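Local coordinates for eukaryotic translation initiation factor 4E type 5 (Leishmania major, PDB 7KCJ), which probably binds the 7-methylguanosine cap of messenger RNA and acts as a translation initiation factor, at residues V168-F171 against L172-A175; T54-E57 against E58-T62. One frame throughout, in Å; residues are numbered along the deposited sequence.

Contact 1 (V168-F171 against L172-A175); sequences VAEF and LAEA
V168-F171 and L172-A175 are consecutive turns in the middle of helix 165-178, joined by four i+4 to i backbone hydrogen bonds, from L172 N to V168 O (3.0 Å) through to A175 N to F171 O (3.1 Å). On the buried flank V168 and L172 follow each other one turn apart, CG1 of V168 lying 4.2 Å from CD1 of L172. Both meet the sheet, V168 at I99 and L172 at I101 of strand 97-103, while L172 also reaches L115 and V119 of helix 108-121. A169 and A173 put only methyl groups against the sheet, at I99 and E190 and at I188 respectively. The polar flank carries E170 and E174. E170 leaves with CG anti to its amide nitrogen (chi1 -164°) and then bends at chi2 (54°), which lays OE2 3.7 Å from CG of E174. The two carboxylates are turned almost perpendicular, 83° apart, with OE2 of E170 4.3 Å from OE2 of E174. A salt bridge from OE2 of E170 to R177, two turns further along the helix from E170, gives this acidic pair a positive neighbour, which would offset part of the repulsion between the two glutamates.

Contact 2 (T54-E57 against E58-T62); sequences TSVE and ELWST
T54-E57 passes from the end of edge strand 48-55 into helix 56-64, and E58-T62 continues that helix; the backbone hydrogen bonds L59 N to S55 O (3.0 Å) and W60 N to V56 O span the join. S55 is the N-cap: its OG accepts from E58 N at 3.1 Å. A chi1 of 74° sets this hydroxyl between its own amide nitrogen and carbonyl carbon, facing the first turn. E58 answers from the helix by reaching back past the cap to T54. Its chain is extended beyond CG (chi2 180°), and OE1 takes two donors from that one residue. T54 N meets OE1 at 2.8 Å, nearly in line with the C-O bond, whereas T54 OG1 approaches from above the carboxylate plane at 3.2 Å. The carboxylate thus ties the end of the strand to the first turn of the helix. On another flank V56 and W60 lie side by side and point the same way, CG1 of V56 resting 3.5 Å from CD1 of the indole. W60 goes on to touch E114 and L117 of helix 108-121, and L59 packs on I53 and M121. One residue along, E57 O is gripped from opposite faces of its carbonyl plane, by S61 N and by S61 OG, the hydroxyl standing 2.8 Å from E57 O.

Both contacts are local, within one stretch of chain, and their centres lie about 24 Å apart in the same antiparallel-sheet fold with helices packed against it. Contact 1 is mid-helix and partly buried: its inner side is aliphatic, and its acidic pair stays on the outer side. Contact 2 is a surface contact at a strand-to-helix junction, where S55 OG accepts a helix N-H, as backbone carbonyls do in contact 1, and the E58 carboxylate and S61 hydroxyl add further bonds. Helix 108-121 adjoins both, meeting L172 and A175 in one and L59 and W60 in the other. The sheet partners differ: strands 97-103 and 186-191 for contact 1, strands 48-55 and 13-23 for contact 2.

Contact 1 (V168-F171 against L172-A175)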
ATOM      1  N   VAL A 168      12.709   0.732   9.443  1.00 41.84           N
ATOM      2  CA  VAL A 168      11.976   0.165   8.323  1.00 41.48           C
ATOM      3  C   VAL A 168      12.373   0.882   7.026  1.00 40.71           C
ATOM      4  O   VAL A 168      12.638   0.225   6.019  1.00 40.85           O
ATOM      5  CB  VAL A 168      10.435   0.254   8.567  1.00 42.57           C
ATOM      6  CG1 VAL A 168       9.652  -0.119   7.315  1.00 43.22           C
ATOM      7  CG2 VAL A 168      10.006  -0.622   9.735  1.00 43.39           C
ATOM      8  N   ALA A 169      12.408   2.223   7.048  1.00 39.60           N
ATOM      9  CA  ALA A 169      12.767   2.992   5.867  1.00 39.77           C
ATOM     10  C   ALA A 169      14.187   2.676   5.406  1.00 40.04           C
ATOM     11  O   ALA A 169      14.403   2.502   4.210  1.00 40.54           O
ATOM     12  CB  ALA A 169      12.619   4.480   6.135  1.00 39.99           C
ATOM     13  N   GLU A 170      15.142   2.547   6.345  1.00 39.79           N
ATOM     14  CA  GLU A 170      16.525   2.222   5.971  1.00 39.77           C
ATOM     15  C   GLU A 170      16.635   0.788   5.460  1.00 39.61           C
ATOM     16  O   GLU A 170      17.387   0.531   4.525  1.00 39.97           O
ATOM     17  CB  GLU A 170      17.513   2.474   7.113  1.00 41.47           C
ATOM     18  CG  GLU A 170      18.961   2.520   6.655  1.00 47.25           C
ATOM     19  CD  GLU A 170      19.260   3.507   5.536  0.60 53.07           C
ATOM     20  OE1 GLU A 170      18.772   4.659   5.604  0.60 53.80           O
ATOM     21  OE2 GLU A 170      19.979   3.123   4.584  0.60 54.32           O
ATOM     22  N   PHE A 171      15.836  -0.136   6.011  1.00 38.75           N
ATOM     23  CA  PHE A 171      15.817  -1.520   5.533  1.00 38.34           C
ATOM     24  C   PHE A 171      15.350  -1.546   4.071  1.00 36.50           C
ATOM     25  O   PHE A 171      15.957  -2.228   3.256  1.00 35.55           O
ATOM     26  CB  PHE A 171      14.890  -2.398   6.386  1.00 39.18           C
ATOM     27  CG  PHE A 171      14.817  -3.802   5.841  1.00 41.52           C
ATOM     28  CD1 PHE A 171      15.878  -4.678   5.997  1.00 42.93           C
ATOM     29  CD2 PHE A 171      13.738  -4.213   5.081  1.00 43.19           C
ATOM     30  CE1 PHE A 171      15.829  -5.959   5.461  1.00 44.10           C
ATOM     31  CE2 PHE A 171      13.695  -5.495   4.542  1.00 44.36           C
ATOM     32  CZ  PHE A 171      14.731  -6.365   4.747  1.00 43.98           C
ATOM     33  N   LEU A 172      14.281  -0.798   3.753  1.00 35.74           N
ATOM     34  CA  LEU A 172      13.757  -0.749   2.397  1.00 35.87           C
ATOM     35  C   LEU A 172      14.787  -0.124   1.453  1.00 36.36           C
ATOM     36  O   LEU A 172      14.977  -0.630   0.352  1.00 37.32           O
ATOM     37  CB  LEU A 172      12.442   0.044   2.347  1.00 35.66           C
ATOM     38  CG  LEU A 172      11.243  -0.620   2.984  1.00 37.05           C
ATOM     39  CD1 LEU A 172      10.079   0.388   3.167  1.00 38.27           C
ATOM     40  CD2 LEU A 172      10.815  -1.801   2.171  1.00 37.36           C
ATOM     41  N   ALA A 173      15.473   0.948   1.886  1.00 35.70           N
ATOM     42  CA  ALA A 173      16.463   1.612   1.046  1.00 35.36           C
ATOM     43  C   ALA A 173      17.661   0.714   0.751  1.00 35.09           C
ATOM     44  O   ALA A 173      18.155   0.715  -0.368  1.00 35.70           O
ATOM     45  CB  ALA A 173      16.923   2.912   1.691  1.00 35.33           C
ATOM     46  N   GLU A 174      18.146  -0.036   1.747  1.00 34.51           N
ATOM     47  CA  GLU A 174      19.266  -0.949   1.513  1.00 34.72           C
ATOM     48  C   GLU A 174      18.838  -2.099   0.580  1.00 33.63           C
ATOM     49  O   GLU A 174      19.632  -2.489  -0.275  1.00 33.76           O
ATOM     50  CB  GLU A 174      19.841  -1.477   2.826  1.00 36.87           C
ATOM     51  CG  GLU A 174      20.539  -0.407   3.627  1.00 42.57           C
ATOM     52  CD  GLU A 174      21.361  -0.968   4.772  1.00 50.99           C
ATOM     53  OE1 GLU A 174      20.918  -1.961   5.393  1.00 51.39           O
ATOM     54  OE2 GLU A 174      22.453  -0.420   5.041  1.00 54.89           O
ATOM     55  N   ALA A 175      17.562  -2.577   0.686  1.00 32.11           N
ATOM     56  CA  ALA A 175      17.063  -3.668  -0.163  1.00 31.21           C
ATOM     57  C   ALA A 175      16.835  -3.255  -1.626  1.00 30.49           C
ATOM     58  O   ALA A 175      17.075  -4.057  -2.527  1.00 29.81           O
ATOM     59  CB  ALA A 175      15.795  -4.277   0.411  1.00 30.32           C
TER

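Contact 2 (T54-E57 against E58-T62)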
ATOM      1  N   THR A  54      -4.646 -14.966   3.111  1.00 36.83           N
ATOM      2  CA  THR A  54      -3.813 -15.569   4.151  1.00 37.66           C
ATOM      3  C   THR A  54      -2.511 -16.177   3.612  1.00 37.57           C
ATOM      4  O   THR A  54      -1.710 -16.686   4.392  1.00 38.21           O
ATOM      5  CB  THR A  54      -4.629 -16.652   4.896  1.00 40.37           C
ATOM      6  OG1 THR A  54      -4.832 -17.767   4.018  1.00 42.12           O
ATOM      7  CG2 THR A  54      -5.992 -16.141   5.388  1.00 41.28           C
ATOM      8  N   SER A  55      -2.310 -16.162   2.295  1.00 36.96           N
ATOM      9  CA  SER A  55      -1.153 -16.786   1.678  1.00 37.13           C
ATOM     10  C   SER A  55      -0.653 -15.981   0.496  1.00 36.96           C
ATOM     11  O   SER A  55      -1.380 -15.138  -0.038  1.00 36.42           O
ATOM     12  CB  SER A  55      -1.509 -18.202   1.235  1.00 38.30           C
ATOM     13  OG  SER A  55      -2.323 -18.196   0.072  1.00 40.91           O
ATOM     14  N   VAL A  56       0.596 -16.244   0.085  1.00 37.18           N
ATOM     15  CA  VAL A  56       1.212 -15.589  -1.062  1.00 37.70           C
ATOM     16  C   VAL A  56       0.437 -15.941  -2.350  1.00 37.50           C
ATOM     17  O   VAL A  56       0.266 -15.080  -3.218  1.00 37.57           O
ATOM     18  CB  VAL A  56       2.704 -15.993  -1.124  1.00 39.43           C
ATOM     19  CG1 VAL A  56       3.312 -15.698  -2.493  1.00 40.71           C
ATOM     20  CG2 VAL A  56       3.494 -15.301  -0.020  1.00 39.54           C
ATOM     21  N   GLU A  57      -0.093 -17.180  -2.445  1.00 36.94           N
ATOM     22  CA  GLU A  57      -0.866 -17.582  -3.619  1.00 37.12           C
ATOM     23  C   GLU A  57      -2.180 -16.818  -3.691  1.00 36.10           C
ATOM     24  O   GLU A  57      -2.579 -16.409  -4.775  1.00 36.62           O
ATOM     25  CB  GLU A  57      -1.083 -19.111  -3.676  1.00 40.21           C
ATOM     26  CG  GLU A  57       0.178 -19.902  -3.969  1.00 47.75           C
ATOM     27  CD  GLU A  57       0.684 -19.860  -5.402  1.00 59.50           C
ATOM     28  OE1 GLU A  57       0.234 -20.691  -6.227  1.00 61.40           O
ATOM     29  OE2 GLU A  57       1.535 -18.988  -5.699  1.00 65.24           O
ATOM     30  N   GLU A  58      -2.831 -16.587  -2.543  1.00 34.41           N
ATOM     31  CA  GLU A  58      -4.056 -15.800  -2.485  1.00 32.83           C
ATOM     32  C   GLU A  58      -3.764 -14.325  -2.810  1.00 32.08           C
ATOM     33  O   GLU A  58      -4.583 -13.667  -3.451  1.00 32.18           O
ATOM     34  CB  GLU A  58      -4.721 -15.936  -1.115  1.00 33.64           C
ATOM     35  CG  GLU A  58      -5.476 -17.237  -0.966  1.00 34.06           C
ATOM     36  CD  GLU A  58      -6.158 -17.457   0.367  1.00 34.77           C
ATOM     37  OE1 GLU A  58      -6.003 -16.608   1.272  1.00 33.04           O
ATOM     38  OE2 GLU A  58      -6.856 -18.484   0.506  1.00 37.86           O
ATOM     39  N   LEU A  59      -2.604 -13.818  -2.391  1.00 31.26           N
ATOM     40  CA  LEU A  59      -2.190 -12.460  -2.700  1.00 31.51           C
ATOM     41  C   LEU A  59      -2.005 -12.298  -4.228  1.00 32.45           C
ATOM     42  O   LEU A  59      -2.580 -11.378  -4.801  1.00 31.92           O
ATOM     43  CB  LEU A  59      -0.868 -12.121  -1.965  1.00 30.85           C
ATOM     44  CG  LEU A  59      -0.128 -10.831  -2.420  1.00 31.57           C
ATOM     45  CD1 LEU A  59      -0.997  -9.563  -2.217  1.00 31.49           C
ATOM     46  CD2 LEU A  59       1.232 -10.709  -1.739  1.00 31.30           C
ATOM     47  N   TRP A  60      -1.206 -13.155  -4.878  1.00 33.69           N
ATOM     48  CA  TRP A  60      -0.961 -13.004  -6.309  1.00 35.98           C
ATOM     49  C   TRP A  60      -2.202 -13.350  -7.156  1.00 35.46           C
ATOM     50  O   TRP A  60      -2.374 -12.745  -8.217  1.00 35.84           O
ATOM     51  CB  TRP A  60       0.304 -13.737  -6.748  1.00 38.11           C
ATOM     52  CG  TRP A  60       1.562 -13.184  -6.117  1.00 41.44           C
ATOM     53  CD1 TRP A  60       2.451 -13.871  -5.345  1.00 43.52           C
ATOM     54  CD2 TRP A  60       2.061 -11.831  -6.195  1.00 42.64           C
ATOM     55  NE1 TRP A  60       3.487 -13.045  -4.966  1.00 44.41           N
ATOM     56  CE2 TRP A  60       3.258 -11.782  -5.455  1.00 43.92           C
ATOM     57  CE3 TRP A  60       1.646 -10.677  -6.874  1.00 43.69           C
ATOM     58  CZ2 TRP A  60       4.016 -10.619  -5.338  1.00 44.64           C
ATOM     59  CZ3 TRP A  60       2.405  -9.529  -6.765  1.00 44.64           C
ATOM     60  CH2 TRP A  60       3.564  -9.502  -5.992  1.00 44.79           C
ATOM     61  N   SER A  61      -3.100 -14.236  -6.661  1.00 33.94           N
ATOM     62  CA  SER A  61      -4.361 -14.512  -7.370  1.00 33.15           C
ATOM     63  C   SER A  61      -5.241 -13.270  -7.330  1.00 33.07           C
ATOM     64  O   SER A  61      -5.897 -12.969  -8.321  1.00 33.00           O
ATOM     65  CB  SER A  61      -5.109 -15.682  -6.747  1.00 33.58           C
ATOM     66  OG  SER A  61      -4.369 -16.883  -6.871  1.00 34.41           O
ATOM     67  N   THR A  62      -5.262 -12.544  -6.181  1.00 32.91           N
ATOM     68  CA  THR A  62      -6.012 -11.295  -6.030  1.00 33.19           C
ATOM     69  C   THR A  62      -5.455 -10.239  -6.996  1.00 34.07           C
ATOM     70  O   THR A  62      -6.224  -9.594  -7.705  1.00 34.54           O
ATOM     71  CB  THR A  62      -5.975 -10.812  -4.557  1.00 33.18           C
ATOM     72  OG1 THR A  62      -6.555 -11.820  -3.737  1.00 32.95           O
ATOM     73  CG2 THR A  62      -6.723  -9.500  -4.342  1.00 33.29           C
TER